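Local coordinates for protein rhamnogalacturonan endolyase YesW (PDB 2ZUX) that cleaves the rhamnogalacturonan backbone of plant cell-wall pectin by endo-type elimination, releasing unsaturated oligosaccharides, and needs calcium or manganese for activity, at residues A[178-182]-A[193-197]; A[115-119]-A[555-559]; A[247-251]-A[283-287]. All coordinates share one frame; numbering follows the deposited sequence.

How the contacts relate
All three contacts belong to the beta-propeller of the lyase and are largely buried, but their chemistry changes with depth. Contact 2 lies deepest, about 6 Å from the centre of the chain, and is polar: a strand and a late loop share a calcium ion beside bound rhamnose. Contact 1, about 10 Å away between centres, joins the lead-in to strand 182-184 to strand 193-198 of a neighbouring sheet; Gln-180 OE1 reaches Ala-557 N of contact 2, a probable hydrogen bond of 2.9 Å. Contact 3 sits farther out, about 20 Å from the centre, joining that sheet's exit loop to the next through arginine and apolar packing; Lys-197 of contact 1 makes a cation-pi contact with Phe-247.

Contact 1. Residues A[178-182]-A[193-197]; sequences YTQFM and EVAMK. With CA (calcium ion), chain G.
Met-196 reaches Thr-179 and Phe-181 beside the single antiparallel bridge between 178-182 and 193-197. Its CB lies 3.9 Å from the carbonyl O of Gln-180 and packs near Phe-181 CB. CG is wedged between its own backbone N and carbonyl carbon (chi1 66°), which turns the chain out of the sheet on the side where Thr-179 CG2 and Phe-181 CB lie; SD crosses Thr-179 CG2 at 4.1 Å, and a bend at chi3 brings CE back to Phe-181 CB at 4.0 Å. The phenyl ring leads away, toward Ile-131 and Lys-133 of strand 129-136.

Met-182 and Ala-195 form the hydrogen-bonded pair: Met-182 N gives to Ala-195 O at 2.9 Å, and Ala-195 N returns to Met-182 O at 2.8 Å. One water accepts from Gln-180 N and Lys-197 N, and a second links Thr-179 OG1 to Lys-197 O.

At the opposite end Glu-193 grips a calcium ion through OE1 and OE2, each at 2.5 Å, with the carboxylates of Asp-185, Asp-187 and Asp-189 and the backbone O of Lys-191 in an EF-hand-like loop. The calcium orders the loop that closes the hairpin, and waters replace direct backbone bonds where the chains diverge.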
loop_
_atom_site.group_PDB
_atom_site.type_symbol
_atom_site.label_atom_id
_atom_site.label_comp_id
_atom_site.label_asym_id
_atom_site.label_seq_id
_atom_site.Cartn_x
_atom_site.Cartn_y
_atom_site.Cartn_z
ATOM N N TYR A 178 4.195 -5.431 14.245
ATOM C CA TYR A 178 4.579 -6.841 14.226
ATOM C C TYR A 178 4.434 -7.439 12.811
ATOM O O TYR A 178 5.338 -7.285 11.998
ATOM C CB TYR A 178 3.835 -7.614 15.335
ATOM C CG TYR A 178 4.243 -7.160 16.733
ATOM C CD1 TYR A 178 5.422 -7.634 17.327
ATOM C CD2 TYR A 178 3.477 -6.222 17.434
ATOM C CE1 TYR A 178 5.808 -7.209 18.592
ATOM C CE2 TYR A 178 3.855 -5.786 18.709
ATOM C CZ TYR A 178 5.026 -6.286 19.265
ATOM O OH TYR A 178 5.421 -5.849 20.516
ATOM N N THR A 179 3.304 -8.069 12.487
ATOM C CA THR A 179 3.135 -8.696 11.171
ATOM C C THR A 179 3.064 -7.653 10.068
ATOM O O THR A 179 2.236 -6.734 10.116
ATOM C CB THR A 179 1.865 -9.566 11.126
ATOM O OG1 THR A 179 1.983 -10.613 12.099
ATOM C CG2 THR A 179 1.666 -10.189 9.757
ATOM N N GLN A 180 3.938 -7.832 9.074
ATOM C CA GLN A 180 3.999 -7.016 7.863
ATOM C C GLN A 180 3.890 -7.990 6.695
ATOM O O GLN A 180 4.802 -8.778 6.461
ATOM C CB GLN A 180 5.325 -6.239 7.817
ATOM C CG GLN A 180 5.696 -5.530 9.123
ATOM C CD GLN A 180 4.611 -4.601 9.654
ATOM O OE1 GLN A 180 3.795 -4.053 8.908
ATOM N NE2 GLN A 180 4.612 -4.415 10.969
ATOM N N PHE A 181 2.761 -7.977 5.994
ATOM C CA PHE A 181 2.486 -9.030 5.013
ATOM C C PHE A 181 2.591 -8.563 3.575
ATOM O O PHE A 181 2.013 -7.550 3.185
ATOM C CB PHE A 181 1.160 -9.752 5.311
ATOM C CG PHE A 181 -0.073 -8.870 5.260
ATOM C CD1 PHE A 181 -0.930 -8.926 4.169
ATOM C CD2 PHE A 181 -0.399 -8.018 6.317
ATOM C CE1 PHE A 181 -2.073 -8.132 4.119
ATOM C CE2 PHE A 181 -1.537 -7.209 6.262
ATOM C CZ PHE A 181 -2.367 -7.268 5.164
ATOM N N MET A 182 3.368 -9.311 2.798
ATOM C CA MET A 182 3.624 -8.989 1.404
ATOM C C MET A 182 2.838 -9.913 0.504
ATOM O O MET A 182 2.907 -11.136 0.638
ATOM C CB MET A 182 5.117 -9.096 1.093
ATOM C CG MET A 182 5.948 -7.960 1.673
ATOM S SD MET A 182 5.445 -6.330 1.062
ATOM C CE MET A 182 4.752 -5.594 2.546
ATOM N N GLU A 193 1.600 -14.875 -4.314
ATOM C CA GLU A 193 1.759 -15.556 -3.035
ATOM C C GLU A 193 1.757 -14.535 -1.900
ATOM O O GLU A 193 1.703 -13.317 -2.132
ATOM C CB GLU A 193 3.000 -16.460 -2.991
ATOM C CG GLU A 193 4.164 -16.060 -3.870
ATOM C CD GLU A 193 3.989 -16.418 -5.348
ATOM O OE1 GLU A 193 4.727 -15.827 -6.151
ATOM O OE2 GLU A 193 3.125 -17.258 -5.721
ATOM N N VAL A 194 1.770 -15.042 -0.673
ATOM C CA VAL A 194 1.718 -14.199 0.516
ATOM C C VAL A 194 2.896 -14.565 1.410
ATOM O O VAL A 194 3.070 -15.735 1.749
ATOM C CB VAL A 194 0.373 -14.376 1.283
ATOM C CG1 VAL A 194 0.315 -13.443 2.484
ATOM C CG2 VAL A 194 -0.833 -14.140 0.366
ATOM N N ALA A 195 3.709 -13.577 1.776
ATOM C CA ALA A 195 4.895 -13.836 2.587
ATOM C C ALA A 195 4.873 -12.990 3.841
ATOM O O ALA A 195 4.528 -11.806 3.792
ATOM C CB ALA A 195 6.164 -13.552 1.801
ATOM N N MET A 196 5.269 -13.586 4.961
ATOM C CA MET A 196 5.321 -12.856 6.227
ATOM C C MET A 196 6.114 -13.652 7.242
ATOM O O MET A 196 6.391 -14.837 7.047
ATOM C CB MET A 196 3.907 -12.567 6.760
ATOM C CG MET A 196 3.129 -13.807 7.163
ATOM S SD MET A 196 1.376 -13.441 7.321
ATOM C CE MET A 196 0.891 -13.683 5.642
ATOM N N LYS A 197 6.454 -12.985 8.339
ATOM C CA LYS A 197 7.109 -13.616 9.473
ATOM C C LYS A 197 6.117 -14.513 10.208
ATOM O O LYS A 197 4.974 -14.134 10.444
ATOM C CB LYS A 197 7.660 -12.528 10.396
ATOM C CG LYS A 197 8.471 -13.028 11.579
ATOM C CD LYS A 197 9.175 -11.834 12.220
ATOM C CE LYS A 197 10.094 -12.234 13.360
ATOM N NZ LYS A 197 9.326 -12.657 14.566
HETATM CA CA CA G . 3.556 -16.880 -8.106
HETATM O O HOH W 1 4.550 -11.672 11.685
HETATM O O HOH W 2 5.900 -10.091 8.679
HETATM O O HOH W 3 2.659 -19.136 -7.775
#

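Contact 2. Residues A[115-119]-A[555-559]; sequences NDASV and NIAYN. With CA (calcium ion), chain D; RAM (alpha-L-rhamnopyranose), chain M.
Asp-116 and Asn-559 face each other with matching first torsions, each CG set anti to its carbonyl carbon (chi1 -60° and -52°), and from opposite directions their polar ends converge on one calcium ion. Asp-116 OD2 binds the metal at 2.4 Å. Its other oxygen, OD1, accepts a hydrogen bond of 2.9 Å from Asn-559 ND2. That OD1 lies close to the amide plane of Asn-559, but the donor meets it from well above the carboxylate plane, the two flat groups being turned 59° apart. The same amide gives its OD1 to the calcium, so Asn-559 is held at both ends: oxygen on the metal, nitrogen on the aspartate.

The loop 555-559 wraps round the ion and adds two backbone carbonyls, Asn-555 O at 2.3 Å and Ala-557 O at 2.4 Å. Two waters bring the count to six oxygens, one of them carboxylate, which would leave the ion with net positive charge; Lys-133 NZ also donates to Asp-116 OD2, so that oxygen serves metal and lysine together. Next to the ion, Asp-116 CB packs 3.6 Å from Asn-555 CB, and a water accepts from Asn-555 N and donates to Ala-117 O.

Between two metal-bound residues, Tyr-558 turns away from the strand to the sugar, and its OH stands 3.0 Å from O2 of rhamnose. Asn-115, next to Asp-116, is hydrogen-bonded through OD1 to O3 of another rhamnose. Calcium therefore ties the late loop to strand 109-120 while residues adjacent to its ligands bind substrate, a combination consistent with the substrate-binding region near the active site of this family 11 polysaccharide lyase propeller.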
loop_
_atom_site.group_PDB
_atom_site.type_symbol
_atom_site.label_atom_id
_atom_site.label_comp_id
_atom_site.label_asym_id
_atom_site.label_seq_id
_atom_site.Cartn_x
_atom_site.Cartn_y
_atom_site.Cartn_z
ATOM N N ASN A 115 -8.983 -5.147 9.493
ATOM C CA ASN A 115 -7.926 -4.151 9.617
ATOM C C ASN A 115 -7.258 -3.959 8.245
ATOM O O ASN A 115 -7.963 -3.895 7.232
ATOM C CB ASN A 115 -6.977 -4.572 10.753
ATOM C CG ASN A 115 -6.123 -3.429 11.280
ATOM O OD1 ASN A 115 -6.552 -2.627 12.140
ATOM N ND2 ASN A 115 -4.893 -3.383 10.827
ATOM N N ASP A 116 -5.926 -3.880 8.192
ATOM C CA ASP A 116 -5.202 -3.603 6.949
ATOM C C ASP A 116 -5.404 -4.706 5.932
ATOM O O ASP A 116 -5.426 -5.889 6.282
ATOM C CB ASP A 116 -3.702 -3.510 7.223
ATOM C CG ASP A 116 -3.329 -2.415 8.198
ATOM O OD1 ASP A 116 -4.018 -1.377 8.266
ATOM O OD2 ASP A 116 -2.280 -2.599 8.859
ATOM N N ALA A 117 -5.471 -4.315 4.665
ATOM C CA ALA A 117 -5.505 -5.278 3.575
ATOM C C ALA A 117 -4.403 -5.033 2.553
ATOM O O ALA A 117 -3.743 -3.987 2.542
ATOM C CB ALA A 117 -6.883 -5.300 2.886
ATOM N N SER A 118 -4.228 -6.029 1.693
ATOM C CA SER A 118 -3.451 -5.889 0.478
ATOM C C SER A 118 -4.224 -6.570 -0.640
ATOM O O SER A 118 -5.318 -7.106 -0.403
ATOM C CB SER A 118 -2.073 -6.521 0.648
ATOM O OG SER A 118 -1.259 -6.259 -0.475
ATOM N N VAL A 119 -3.687 -6.513 -1.855
ATOM C CA VAL A 119 -4.282 -7.230 -2.984
ATOM C C VAL A 119 -3.250 -8.044 -3.742
ATOM O O VAL A 119 -2.065 -7.698 -3.799
ATOM C CB VAL A 119 -4.998 -6.296 -3.987
ATOM C CG1 VAL A 119 -6.337 -5.818 -3.435
ATOM C CG2 VAL A 119 -4.098 -5.144 -4.390
ATOM N N ASN A 555 -0.014 -1.675 3.849
ATOM C CA ASN A 555 -0.371 -2.184 5.174
ATOM C C ASN A 555 0.686 -1.946 6.230
ATOM O O ASN A 555 0.371 -1.928 7.411
ATOM C CB ASN A 555 -0.728 -3.685 5.129
ATOM C CG ASN A 555 0.476 -4.582 4.861
ATOM O OD1 ASN A 555 0.775 -4.920 3.702
ATOM N ND2 ASN A 555 1.123 -5.025 5.910
ATOM N N ILE A 556 1.947 -1.829 5.827
ATOM C CA ILE A 556 2.994 -1.964 6.824
ATOM C C ILE A 556 2.974 -0.851 7.858
ATOM O O ILE A 556 2.789 0.339 7.535
ATOM C CB ILE A 556 4.396 -2.179 6.230
ATOM C CG1 ILE A 556 4.989 -0.872 5.720
ATOM C CG2 ILE A 556 4.372 -3.284 5.169
ATOM C CD1 ILE A 556 6.423 -1.005 5.238
ATOM N N ALA A 557 3.139 -1.280 9.108
ATOM C CA ALA A 557 3.233 -0.383 10.257
ATOM C C ALA A 557 2.261 0.791 10.104
ATOM O O ALA A 557 1.044 0.560 10.022
ATOM C CB ALA A 557 4.683 0.054 10.486
ATOM N N TYR A 558 2.738 2.033 10.089
ATOM C CA TYR A 558 1.830 3.162 9.912
ATOM C C TYR A 558 1.582 3.453 8.441
ATOM O O TYR A 558 2.336 4.179 7.787
ATOM C CB TYR A 558 2.319 4.399 10.666
ATOM C CG TYR A 558 2.330 4.246 12.184
ATOM C CD1 TYR A 558 1.621 3.226 12.827
ATOM C CD2 TYR A 558 3.049 5.138 12.977
ATOM C CE1 TYR A 558 1.637 3.109 14.225
ATOM C CE2 TYR A 558 3.069 5.019 14.369
ATOM C CZ TYR A 558 2.366 3.990 14.975
ATOM O OH TYR A 558 2.361 3.832 16.343
ATOM N N ASN A 559 0.486 2.870 7.951
ATOM C CA ASN A 559 0.112 2.883 6.535
ATOM C C ASN A 559 0.278 4.269 5.934
ATOM O O ASN A 559 -0.248 5.241 6.487
ATOM C CB ASN A 559 -1.374 2.524 6.352
ATOM C CG ASN A 559 -1.800 1.236 7.050
ATOM O OD1 ASN A 559 -1.273 0.845 8.096
ATOM N ND2 ASN A 559 -2.837 0.613 6.505
HETATM CA CA CA D . -0.541 -1.075 9.340
HETATM C C1 RAM M . -1.911 2.119 16.440
HETATM C C2 RAM M . -1.397 3.557 16.422
HETATM C C3 RAM M . -2.541 4.556 16.626
HETATM C C4 RAM M . -3.356 4.216 17.876
HETATM C C5 RAM M . -3.812 2.756 17.816
HETATM C C6 RAM M . -4.506 2.363 19.115
HETATM O O1 RAM M . -2.629 1.845 15.258
HETATM O O2 RAM M . -0.436 3.683 17.451
HETATM O O3 RAM M . -2.044 5.877 16.717
HETATM O O4 RAM M . -4.452 5.106 17.993
HETATM O O5 RAM M . -2.711 1.877 17.588
HETATM O O HOH W 4 -0.933 -3.479 1.704
HETATM O O HOH W 5 -1.457 -0.697 11.427
HETATM O O HOH W 6 0.548 -2.960 10.316
#

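Contact 3. Residues A[247-251]-A[283-287]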
loop_
_atom_site.group_PDB
_atom_site.type_symbol
_atom_site.label_atom_id
_atom_site.label_comp_id
_atom_site.label_asym_id
_atom_site.label_seq_id
_atom_site.Cartn_x
_atom_site.Cartn_y
_atom_site.Cartn_z
ATOM N N PHE A 247 13.930 -16.844 10.028
ATOM C CA PHE A 247 13.745 -15.433 9.723
ATOM C C PHE A 247 15.037 -14.650 9.913
ATOM O O PHE A 247 15.708 -14.772 10.935
ATOM C CB PHE A 247 12.653 -14.822 10.613
ATOM C CG PHE A 247 12.373 -13.382 10.303
ATOM C CD1 PHE A 247 11.433 -13.048 9.331
ATOM C CD2 PHE A 247 13.045 -12.359 10.969
ATOM C CE1 PHE A 247 11.169 -11.709 9.021
ATOM C CE2 PHE A 247 12.792 -11.029 10.663
ATOM C CZ PHE A 247 11.856 -10.703 9.687
ATOM N N GLU A 248 15.367 -13.839 8.916
ATOM C CA GLU A 248 16.387 -12.815 9.076
ATOM C C GLU A 248 15.788 -11.482 8.642
ATOM O O GLU A 248 15.037 -11.430 7.662
ATOM C CB GLU A 248 17.654 -13.156 8.285
ATOM C CG GLU A 248 18.318 -14.448 8.750
ATOM C CD GLU A 248 19.621 -14.751 8.048
ATOM O OE1 GLU A 248 20.218 -13.842 7.430
ATOM O OE2 GLU A 248 20.057 -15.919 8.131
ATOM N N PRO A 249 16.116 -10.397 9.357
ATOM C CA PRO A 249 17.072 -10.294 10.479
ATOM C C PRO A 249 16.716 -11.089 11.735
ATOM O O PRO A 249 15.618 -10.948 12.281
ATOM C CB PRO A 249 17.087 -8.794 10.791
ATOM C CG PRO A 249 16.595 -8.141 9.533
ATOM C CD PRO A 249 15.558 -9.081 9.004
ATOM N N ALA A 250 17.661 -11.912 12.185
ATOM C CA ALA A 250 17.480 -12.722 13.378
ATOM C C ALA A 250 17.464 -11.842 14.620
ATOM O O ALA A 250 18.016 -10.741 14.636
ATOM C CB ALA A 250 18.583 -13.766 13.476
ATOM N N ARG A 251 16.823 -12.335 15.672
ATOM C CA ARG A 251 16.670 -11.557 16.901
ATOM C C ARG A 251 18.003 -11.252 17.596
ATOM O O ARG A 251 18.235 -10.131 18.033
ATOM C CB ARG A 251 15.729 -12.282 17.870
ATOM C CG ARG A 251 15.368 -11.475 19.096
ATOM C CD ARG A 251 14.623 -12.323 20.102
ATOM N NE ARG A 251 13.291 -12.709 19.629
ATOM C CZ ARG A 251 12.900 -13.954 19.359
ATOM N NH1 ARG A 251 13.727 -14.988 19.500
ATOM N NH2 ARG A 251 11.659 -14.165 18.950
ATOM N N ILE A 283 11.729 -7.819 0.698
ATOM C CA ILE A 283 12.555 -7.152 1.703
ATOM C C ILE A 283 11.915 -7.335 3.077
ATOM O O ILE A 283 10.731 -7.051 3.244
ATOM C CB ILE A 283 12.662 -5.634 1.425
ATOM C CG1 ILE A 283 13.029 -5.373 -0.047
ATOM C CG2 ILE A 283 13.625 -4.964 2.421
ATOM C CD1 ILE A 283 14.382 -5.929 -0.477
ATOM N N MET A 284 12.688 -7.824 4.049
ATOM C CA MET A 284 12.260 -7.871 5.450
ATOM C C MET A 284 13.236 -7.018 6.243
ATOM O O MET A 284 14.459 -7.176 6.103
ATOM C CB MET A 284 12.289 -9.302 5.996
ATOM C CG MET A 284 11.233 -10.219 5.415
ATOM S SD MET A 284 9.566 -9.853 6.087
ATOM C CE MET A 284 8.655 -10.045 4.576
ATOM N N THR A 285 12.708 -6.119 7.071
ATOM C CA THR A 285 13.555 -5.267 7.899
ATOM C C THR A 285 13.234 -5.409 9.379
ATOM O O THR A 285 12.133 -5.845 9.768
ATOM C CB THR A 285 13.470 -3.776 7.499
ATOM O OG1 THR A 285 12.286 -3.190 8.048
ATOM C CG2 THR A 285 13.416 -3.622 5.995
ATOM N N ARG A 286 14.189 -5.025 10.212
ATOM C CA ARG A 286 14.020 -5.121 11.656
ATOM C C ARG A 286 14.801 -3.999 12.285
ATOM O O ARG A 286 15.974 -3.796 11.958
ATOM C CB ARG A 286 14.520 -6.474 12.170
ATOM C CG ARG A 286 14.193 -6.769 13.632
ATOM C CD ARG A 286 14.547 -8.190 14.000
ATOM N NE ARG A 286 13.800 -8.615 15.178
ATOM C CZ ARG A 286 13.492 -9.878 15.461
ATOM N NH1 ARG A 286 13.909 -10.868 14.677
ATOM N NH2 ARG A 286 12.767 -10.145 16.545
ATOM N N GLY A 287 14.152 -3.276 13.186
ATOM C CA GLY A 287 14.766 -2.145 13.862
ATOM C C GLY A 287 14.671 -0.848 13.085
ATOM O O GLY A 287 14.637 -0.836 11.850
#
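The loop 247-251, kinked by a cis peptide bond before Pro-249, runs against strand 283-286, the two backbones coming nearest at Pro-249 and Arg-286, whose CA atoms are 6.1 Å apart. Arg-286 makes the largest share of the contact. With CG anti to the backbone N (chi1 -171°) and the chain extended as far as NE, it runs alongside the proline ring, heading the other way, its CB 3.7 Å from Pro-249 CB. The guanidinium arrives edge-on at the proline carbonyl: NH1 donates to Pro-249 O at 2.9 Å, with the acceptor almost exactly in the guanidinium plane. Arg-251 CA covers one face of that group, near its rim.

On the other flank Met-284 SD meets the edge of the Phe-247 ring, 3.8 Å from CE1, in a Met-aromatic contact close to the ring plane. Met-284 CB is 4.0 Å from Phe-247 CZ, and Pro-249 CD rests 3.6 Å from the carbonyl O of Met-284.

Arg-251 NE and Arg-286 NH2 come within 4.0 Å, yet both arginines share Glu-229 as a salt-bridge partner; Gly-227 O accepts from Arg-251 NH1, Asp-266 takes Arg-286 NH2 and Val-265 O accepts from its NE. Each guanidinium nitrogen of Arg-286 thus has an acceptor, and the acidic neighbours would offset the closeness of two positive charges in this buried join between successive propeller sheets.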